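Local coordinates for protein endo-1,3-beta-glucanase, family GH16 (Zobellia galactanivorans, PDB 4BPZ) that probably hydrolyses internal beta-1,3-glucosidic bonds in glucans such as algal laminarin, and here holds a trisaccharide of a mixed-linkage glucan, at residues A119-T124 with P221-L226; P112-L117 with I143-Q148; F93-V98 with P217-H222. The protein carries 1 engineered substitution. All blocks are in the same frame, centred on the assembly; numbering follows the deposited sequence.

Contact 1 (A119-T124 with P221-L226); sequences ANSNET and PHYLLL. With BGC (beta-D-glucopyranose), chain C.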
# COMPACT_ATOMS: atom_id res chain seq x y z
N ALA A 119 -8.90 -8.94 -4.72
CA ALA A 119 -8.24 -10.24 -4.64
C ALA A 119 -8.34 -11.03 -5.95
O ALA A 119 -7.61 -12.05 -6.06
CB ALA A 119 -8.74 -11.08 -3.47
N ASN A 120 -9.18 -10.60 -6.90
CA ASN A 120 -9.18 -11.16 -8.26
C ASN A 120 -8.21 -10.46 -9.14
O ASN A 120 -8.22 -10.73 -10.38
CB ASN A 120 -10.62 -11.04 -8.86
CG ASN A 120 -11.16 -9.65 -8.94
OD1 ASN A 120 -10.51 -8.65 -8.51
ND2 ASN A 120 -12.31 -9.50 -9.57
N SER A 121 -7.23 -9.70 -8.62
CA SER A 121 -6.25 -9.04 -9.48
C SER A 121 -5.40 -9.98 -10.29
O SER A 121 -4.96 -9.64 -11.40
CB SER A 121 -5.32 -8.12 -8.65
OG SER A 121 -4.43 -8.95 -7.90
N ASN A 122 -5.06 -11.11 -9.71
CA ASN A 122 -4.12 -12.01 -10.30
C ASN A 122 -2.81 -11.35 -10.64
O ASN A 122 -2.14 -11.71 -11.59
CB ASN A 122 -4.74 -12.82 -11.48
CG ASN A 122 -3.85 -13.94 -11.99
OD1 ASN A 122 -3.17 -14.61 -11.18
ND2 ASN A 122 -3.93 -14.22 -13.29
N GLU A 123 -2.37 -10.37 -9.87
CA GLU A 123 -1.11 -9.75 -10.10
C GLU A 123 0.01 -10.74 -9.98
O GLU A 123 0.03 -11.62 -9.07
CB GLU A 123 -0.89 -8.59 -9.08
CG GLU A 123 0.49 -8.02 -9.18
CD GLU A 123 0.55 -6.67 -8.54
OE1 GLU A 123 0.14 -5.67 -9.21
OE2 GLU A 123 0.89 -6.56 -7.33
N THR A 124 0.97 -10.65 -10.87
CA THR A 124 2.11 -11.52 -10.87
C THR A 124 2.76 -11.65 -9.49
O THR A 124 3.09 -10.67 -8.90
CB THR A 124 3.11 -11.22 -12.00
OG1 THR A 124 2.34 -11.44 -13.23
CG2 THR A 124 4.33 -12.06 -11.90
N PRO A 221 -13.70 -9.39 -2.38
CA PRO A 221 -12.56 -9.26 -1.43
C PRO A 221 -11.44 -8.45 -1.97
O PRO A 221 -11.11 -8.56 -3.17
CB PRO A 221 -12.12 -10.71 -1.19
CG PRO A 221 -13.46 -11.51 -1.30
CD PRO A 221 -14.08 -10.83 -2.57
N HIS A 222 -10.80 -7.70 -1.10
CA HIS A 222 -9.51 -7.00 -1.39
C HIS A 222 -8.49 -7.45 -0.38
O HIS A 222 -8.80 -7.98 0.67
CB HIS A 222 -9.70 -5.46 -1.26
CG HIS A 222 -10.34 -4.79 -2.42
ND1 HIS A 222 -11.48 -5.10 -3.07
CD2 HIS A 222 -9.84 -3.66 -2.99
CE1 HIS A 222 -11.62 -4.21 -4.11
NE2 HIS A 222 -10.61 -3.33 -4.04
N TYR A 223 -7.22 -7.30 -0.75
CA TYR A 223 -6.10 -7.47 0.16
C TYR A 223 -5.32 -6.19 0.30
O TYR A 223 -5.39 -5.30 -0.56
CB TYR A 223 -5.20 -8.66 -0.22
CG TYR A 223 -4.60 -8.57 -1.58
CD1 TYR A 223 -3.36 -7.91 -1.81
CD2 TYR A 223 -5.25 -9.11 -2.71
CE1 TYR A 223 -2.81 -7.85 -3.06
CE2 TYR A 223 -4.70 -9.05 -3.97
CZ TYR A 223 -3.46 -8.44 -4.13
OH TYR A 223 -2.91 -8.43 -5.40
N LEU A 224 -4.57 -6.08 1.38
CA LEU A 224 -3.80 -4.88 1.71
C LEU A 224 -2.37 -5.00 1.17
O LEU A 224 -1.76 -6.10 1.17
CB LEU A 224 -3.71 -4.73 3.23
CG LEU A 224 -3.15 -3.42 3.79
CD1 LEU A 224 -4.16 -2.28 3.53
CD2 LEU A 224 -2.92 -3.57 5.30
N LEU A 225 -1.81 -3.87 0.71
CA LEU A 225 -0.45 -3.75 0.31
C LEU A 225 0.25 -2.66 1.10
O LEU A 225 -0.36 -1.61 1.37
CB LEU A 225 -0.31 -3.43 -1.19
CG LEU A 225 -0.89 -4.48 -2.19
CD1 LEU A 225 -2.33 -4.19 -2.54
CD2 LEU A 225 -0.05 -4.58 -3.43
N LEU A 226 1.54 -2.87 1.39
CA LEU A 226 2.39 -1.88 2.08
C LEU A 226 3.71 -1.86 1.34
O LEU A 226 4.31 -2.92 1.13
CB LEU A 226 2.70 -2.35 3.52
CG LEU A 226 1.47 -2.51 4.38
CD1 LEU A 226 1.91 -3.26 5.68
CD2 LEU A 226 0.76 -1.23 4.68
C2 BGC C . -0.13 1.07 -11.81
C3 BGC C . -0.76 0.06 -12.73
C4 BGC C . -0.70 -1.38 -12.09
C5 BGC C . -1.33 -1.34 -10.67
C6 BGC C . -1.17 -2.63 -9.89
C1 BGC C . -0.78 0.94 -10.41
O2 BGC C . -0.32 2.34 -12.35
O3 BGC C . 0.02 0.05 -13.92
O4 BGC C . -1.48 -2.34 -12.79
O5 BGC C . -0.59 -0.35 -9.90
O6 BGC C . 0.17 -2.98 -9.62
O HOH W 1 -12.00 -9.31 -5.74
O HOH W 2 -0.34 -7.89 -5.33

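Contact 2 (P112-L117 with I143-Q148); sequences PAIWTL and IDILEQ. With GLC (alpha-D-glucopyranose), chain B.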
# COMPACT_ATOMS: atom_id res chain seq x y z
N PRO A 112 5.85 6.09 -0.52
CA PRO A 112 5.22 5.06 0.33
C PRO A 112 3.75 4.94 -0.01
O PRO A 112 3.11 5.89 -0.47
CB PRO A 112 5.36 5.67 1.76
CG PRO A 112 5.22 7.18 1.50
CD PRO A 112 6.02 7.41 0.21
N ALA A 113 3.19 3.76 0.28
CA ALA A 113 1.77 3.56 0.08
C ALA A 113 1.22 2.49 1.02
O ALA A 113 1.90 1.51 1.36
CB ALA A 113 1.48 3.16 -1.35
N ILE A 114 -0.04 2.72 1.39
CA ILE A 114 -0.92 1.77 2.11
C ILE A 114 -2.12 1.66 1.17
O ILE A 114 -2.80 2.69 0.96
CB ILE A 114 -1.35 2.30 3.44
CG1 ILE A 114 -0.14 2.65 4.35
CG2 ILE A 114 -2.27 1.27 4.15
CD1 ILE A 114 -0.50 3.45 5.59
N TRP A 115 -2.42 0.49 0.62
CA TRP A 115 -3.47 0.49 -0.41
C TRP A 115 -3.99 -0.92 -0.55
O TRP A 115 -3.55 -1.83 0.14
CB TRP A 115 -2.91 1.06 -1.72
CG TRP A 115 -1.71 0.35 -2.29
CD1 TRP A 115 -0.44 0.24 -1.78
CD2 TRP A 115 -1.62 -0.25 -3.60
NE1 TRP A 115 0.41 -0.36 -2.65
CE2 TRP A 115 -0.30 -0.67 -3.77
CE3 TRP A 115 -2.55 -0.44 -4.65
CZ2 TRP A 115 0.18 -1.22 -4.99
CZ3 TRP A 115 -2.11 -0.99 -5.83
CH2 TRP A 115 -0.76 -1.39 -6.03
N THR A 116 -4.99 -1.08 -1.39
CA THR A 116 -5.63 -2.39 -1.61
C THR A 116 -5.71 -2.68 -3.10
O THR A 116 -5.76 -1.79 -3.93
CB THR A 116 -7.06 -2.45 -1.02
OG1 THR A 116 -7.99 -1.79 -1.90
CG2 THR A 116 -7.17 -1.92 0.40
N LEU A 117 -5.79 -3.98 -3.37
CA LEU A 117 -6.16 -4.48 -4.68
C LEU A 117 -7.29 -5.49 -4.47
O LEU A 117 -7.27 -6.28 -3.51
CB LEU A 117 -5.01 -5.18 -5.39
CG LEU A 117 -3.95 -4.29 -6.05
CD1 LEU A 117 -2.71 -5.02 -6.43
CD2 LEU A 117 -4.61 -3.57 -7.22
N ILE A 143 -8.03 0.69 -3.77
CA ILE A 143 -8.21 1.80 -2.87
C ILE A 143 -6.87 2.25 -2.32
O ILE A 143 -6.12 1.44 -1.74
CB ILE A 143 -9.06 1.41 -1.71
CG1 ILE A 143 -10.40 0.82 -2.18
CG2 ILE A 143 -9.32 2.59 -0.72
CD1 ILE A 143 -11.25 0.21 -1.11
N ASP A 144 -6.54 3.53 -2.49
CA ASP A 144 -5.35 4.06 -1.81
C ASP A 144 -5.87 4.50 -0.47
O ASP A 144 -6.91 5.22 -0.42
CB ASP A 144 -4.60 5.13 -2.73
CG ASP A 144 -4.09 4.39 -4.00
OD1 ASP A 144 -2.83 3.76 -3.78
OD2 ASP A 144 -4.30 4.75 -5.09
N ILE A 145 -5.31 4.02 0.62
CA ILE A 145 -5.53 4.58 1.96
C ILE A 145 -4.52 5.69 2.23
O ILE A 145 -4.87 6.70 2.83
CB ILE A 145 -5.47 3.46 2.98
CG1 ILE A 145 -6.48 2.36 2.62
CG2 ILE A 145 -5.69 4.05 4.37
CD1 ILE A 145 -6.43 1.17 3.56
N LEU A 146 -3.29 5.53 1.78
CA LEU A 146 -2.28 6.58 1.92
C LEU A 146 -1.32 6.43 0.80
O LEU A 146 -0.82 5.33 0.49
CB LEU A 146 -1.52 6.33 3.26
CG LEU A 146 -0.30 7.21 3.59
CD1 LEU A 146 0.97 6.74 2.98
CD2 LEU A 146 -0.63 8.73 3.40
N GLU A 147 -0.99 7.54 0.07
CA GLU A 147 0.23 7.67 -0.67
C GLU A 147 0.85 9.02 -0.33
O GLU A 147 0.14 9.97 0.00
CB GLU A 147 0.02 7.62 -2.16
CG GLU A 147 -0.63 6.36 -2.69
CD GLU A 147 -0.84 6.42 -4.21
OE1 GLU A 147 0.09 6.24 -5.00
OE2 GLU A 147 -2.01 6.77 -4.67
N GLN A 148 2.19 9.10 -0.41
CA GLN A 148 2.82 10.41 -0.51
C GLN A 148 3.70 10.41 -1.70
O GLN A 148 4.36 9.40 -2.00
CB GLN A 148 3.65 10.77 0.74
CG GLN A 148 2.91 11.24 1.95
CD GLN A 148 3.81 12.06 2.82
OE1 GLN A 148 4.92 11.63 3.26
NE2 GLN A 148 3.32 13.20 3.20
C1 GLC B . -2.09 3.47 -6.75
C2 GLC B . -1.60 3.24 -8.22
C3 GLC B . -0.64 2.04 -8.19
C4 GLC B . 0.45 2.27 -7.23
C5 GLC B . -0.24 2.31 -5.88
C6 GLC B . 0.70 2.52 -4.72
O1 GLC B . -3.08 2.54 -6.35
O2 GLC B . -2.74 3.02 -9.01
O3 GLC B . -0.08 1.84 -9.55
O4 GLC B . 1.41 1.20 -7.30
O5 GLC B . -1.13 3.44 -5.88
O6 GLC B . 1.42 3.74 -4.83

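Contact 3 (F93-V98 with P217-H222); sequences FTYGKV and PYNAPH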
# COMPACT_ATOMS: atom_id res chain seq x y z
N PHE A 93 -10.58 -9.54 2.37
CA PHE A 93 -11.79 -9.19 3.10
C PHE A 93 -12.68 -8.30 2.24
O PHE A 93 -12.15 -7.57 1.37
CB PHE A 93 -11.47 -8.52 4.44
CG PHE A 93 -10.72 -7.26 4.29
CD1 PHE A 93 -9.36 -7.23 3.91
CD2 PHE A 93 -11.35 -6.02 4.43
CE1 PHE A 93 -8.64 -6.08 3.70
CE2 PHE A 93 -10.58 -4.81 4.22
CZ PHE A 93 -9.27 -4.89 3.83
N THR A 94 -13.98 -8.36 2.54
CA THR A 94 -14.97 -7.50 1.88
C THR A 94 -15.65 -6.69 2.91
O THR A 94 -16.33 -7.23 3.79
CB THR A 94 -16.02 -8.29 1.10
OG1 THR A 94 -15.29 -9.18 0.25
CG2 THR A 94 -16.90 -7.37 0.27
N TYR A 95 -15.44 -5.34 2.81
CA TYR A 95 -15.95 -4.34 3.77
C TYR A 95 -15.14 -4.38 5.04
O TYR A 95 -14.55 -5.44 5.42
CB TYR A 95 -17.43 -4.44 4.01
CG TYR A 95 -18.29 -4.53 2.77
CD1 TYR A 95 -18.04 -3.81 1.63
CD2 TYR A 95 -19.35 -5.40 2.73
CE1 TYR A 95 -18.83 -3.89 0.51
CE2 TYR A 95 -20.21 -5.51 1.64
CZ TYR A 95 -19.92 -4.74 0.50
OH TYR A 95 -20.73 -4.88 -0.59
N GLY A 96 -15.07 -3.27 5.72
CA GLY A 96 -14.44 -3.21 7.03
C GLY A 96 -13.80 -1.87 7.24
O GLY A 96 -13.85 -0.93 6.43
N LYS A 97 -13.14 -1.79 8.37
CA LYS A 97 -12.42 -0.58 8.80
C LYS A 97 -10.96 -0.99 8.93
O LYS A 97 -10.63 -1.88 9.74
CB LYS A 97 -12.97 -0.06 10.11
CG LYS A 97 -12.26 1.18 10.61
CD LYS A 97 -12.94 1.80 11.82
CE LYS A 97 -12.81 0.95 13.04
NZ LYS A 97 -13.66 1.41 14.17
N VAL A 98 -10.08 -0.41 8.14
CA VAL A 98 -8.66 -0.67 8.19
C VAL A 98 -7.97 0.50 8.83
O VAL A 98 -8.20 1.65 8.43
CB VAL A 98 -8.11 -0.80 6.77
CG1 VAL A 98 -6.58 -1.06 6.79
CG2 VAL A 98 -8.82 -1.93 5.97
N PRO A 217 -15.87 -2.49 -8.52
CA PRO A 217 -15.25 -3.70 -7.96
C PRO A 217 -15.00 -3.64 -6.46
O PRO A 217 -14.08 -4.45 -5.90
CB PRO A 217 -13.96 -3.81 -8.77
CG PRO A 217 -13.67 -2.37 -9.15
CD PRO A 217 -14.96 -1.67 -9.34
N TYR A 218 -15.82 -2.95 -5.73
CA TYR A 218 -15.64 -2.73 -4.30
C TYR A 218 -16.69 -3.46 -3.47
O TYR A 218 -17.11 -3.02 -2.42
CB TYR A 218 -15.63 -1.24 -3.95
CG TYR A 218 -14.54 -0.46 -4.70
CD1 TYR A 218 -13.21 -0.72 -4.47
CD2 TYR A 218 -14.85 0.52 -5.62
CE1 TYR A 218 -12.21 0.00 -5.11
CE2 TYR A 218 -13.87 1.23 -6.26
CZ TYR A 218 -12.56 1.00 -6.02
OH TYR A 218 -11.57 1.77 -6.61
N ASN A 219 -17.13 -4.65 -3.97
CA ASN A 219 -18.11 -5.50 -3.25
C ASN A 219 -17.65 -6.93 -3.21
O ASN A 219 -18.46 -7.85 -2.98
CB ASN A 219 -19.52 -5.37 -3.87
CG ASN A 219 -19.98 -3.91 -3.75
OD1 ASN A 219 -20.33 -3.40 -2.69
ND2 ASN A 219 -19.86 -3.26 -4.90
N ALA A 220 -16.36 -7.15 -3.40
CA ALA A 220 -15.75 -8.45 -3.40
C ALA A 220 -14.41 -8.31 -2.64
O ALA A 220 -13.96 -7.19 -2.38
CB ALA A 220 -15.54 -8.94 -4.81
N PRO A 221 -13.70 -9.39 -2.38
CA PRO A 221 -12.56 -9.26 -1.43
C PRO A 221 -11.44 -8.45 -1.97
O PRO A 221 -11.11 -8.56 -3.17
CB PRO A 221 -12.12 -10.71 -1.19
CG PRO A 221 -13.46 -11.51 -1.30
CD PRO A 221 -14.08 -10.83 -2.57
N HIS A 222 -10.80 -7.70 -1.10
CA HIS A 222 -9.51 -7.00 -1.39
C HIS A 222 -8.49 -7.45 -0.38
O HIS A 222 -8.80 -7.98 0.67
CB HIS A 222 -9.70 -5.46 -1.26
CG HIS A 222 -10.34 -4.79 -2.42
ND1 HIS A 222 -11.48 -5.10 -3.07
CD2 HIS A 222 -9.84 -3.66 -2.99
CE1 HIS A 222 -11.62 -4.21 -4.11
NE2 HIS A 222 -10.61 -3.33 -4.04

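Contact 1 (A119-T124 with P221-L226)
Ala119 N gives a nearly straight hydrogen bond to Pro221 O, 2.7 Å long with 174° at the hydrogen, and a water also donates to that carbonyl. Further on, Ser121 OG and Tyr223 OH share a hydrogen bond of 3.0 Å; the serine oxygen comes to the edge of the phenol ring, in its plane. The same OG accepts from Glu123 N, closing an ST turn, for which the hydroxyl sits between the backbone N and the carbonyl carbon (chi1 73°). A second water links Tyr223 OH to Glu123 OE2, while Glu123 OE1 accepts from O6 of a bound glucose at 2.7 Å. The loop 119-124, which follows strand 110-118, runs past the start of strand 222-230 in the beta-sandwich of family GH16, to Glu123 at the bound glycan. Arg86, by a salt bridge, and Gln33 also hold Glu123 OE2, so both carboxylate oxygens are engaged and the group's rotation is fixed. At the other end the contact is packing: Tyr223 CD2 lies 3.7 Å from Ala119 CA, and Ala119 CB meets Pro221 CB at 4.1 Å. Leu225 CD2 stays 4.5 Å from Glu123 OE2, a loose approach.

Contact 2 (P112-L117 with I143-Q148)
Ala113 CB and Glu147 CG, 4.1 Å apart, stand next to each other on the face of the sheet that carries Trp115 and Asp144 and holds the sugar. Glu147 OE1 accepts from O6 of the bound glucose at 2.8 Å; Glu147 OE1 is also hydrogen-bonded to Trp111 NE1. The Trp115 indole lies flat under the sugar, with glucose C5 3.4 Å above the plane over the ring's centre. With CG between the backbone N and the carbonyl carbon (chi1 58°), the indole is turned so that one face meets the sugar; NE1 bonds to Asn227 OD1. A serine in place of Trp115 would probably strip the sugar of this apolar platform and leave the Asn227 oxygen without its donor. Asp144 also reaches the sugar beside Trp115, but it is modelled in two conformers, so its contacts are less certain.

The backbones behind these groups run antiparallel through a classic beta bulge: Ile145 and Leu146 both face Ile114, whose O accepts from Ile145 N (2.9 Å) and Leu146 N (3.0 Å). Such a bulge fits the ExDxxE motif of GH16 laminarinases, in which Glu147 would probably be the acid/base and the engineered Ser142 probably takes the place of the nucleophile. On the opposite face Ile114 CD1 packs on Leu146 CB at 3.8 Å. Strand 222-230 flanks 112-117 along its other edge, strand 155-163 flanks 143-148, and Tyr189 and Leu191 of strand 187-193 cover the isoleucines and Leu146.

Contact 3 (F93-V98 with P217-H222)
Tyr95 and Asn219 reach each other because both side chains leave the backbone with CG opposite the carbonyl carbon, chi1 -48° in the tyrosine and -61° in the asparagine. This brings Tyr95 OH onto a lone pair of Asn219 OD1, in the plane of that carbonyl, in a short hydrogen bond of 2.6 Å. The side chains cross with ring and amide planes 74° apart, and Asn219 OD1 lies at the edge of the ring, near its plane. The contact belongs to one end of the GH16 beta-sandwich, where the turn between strands 82-93 and 96-103 meets the loop leading into strand 222-230.

Thr94 is wedged between these partners. Its CG2 lies over the centre of the Tyr95 ring and, on the loop side, 3.6 Å from Asn219 C. The threonine hydroxyl turns to the proline ring instead: Thr94 OG1 is 3.3 Å from Pro221 CG. It also lies close to Pro221 N, which has no hydrogen to offer, so the approach is a packing contact.

In the backbone, Phe93 and His222 form an antiparallel hydrogen-bonded pair. Phe93 N donates to His222 O at 2.9 Å, in the carbonyl plane, whereas His222 N reaches Phe93 O at 2.8 Å from above the plane of the Phe93 carbonyl. The pair joins the ends of two neighbouring strands. Trp193 lies alongside, meeting the rings of Tyr95 and His222 edge-to-face and donating from NE1 to Tyr218 O. The imidazole is further steadied by a weak bond from His222 ND1 to Ala220 O. The Phe93 ring comes back toward its bonded partner, with CD1 3.4 Å from His222 O.

In the fold
The three contacts lie 11 to 14 Å apart, centre to centre, in the GH16 domain. Along the chain the segments come as 93-98, 112-117, 119-124, 143-148 and then 217-222 and 221-226, which overlap at Pro221 and His222. Strand 110-118 lies beside strand 222-230, and Leu225 N probably donates to Trp115 O at 2.7 Å, so contacts 1 and 2 adjoin across one sheet. Contact 2 supplies the floor of the cleft and contact 1 a carboxylate that binds the same glycan, while contact 3 lies away from the sugar, where strand 82-93 meets the start of strand 222-230. Residues distant in sequence are thereby brought to a single glycan.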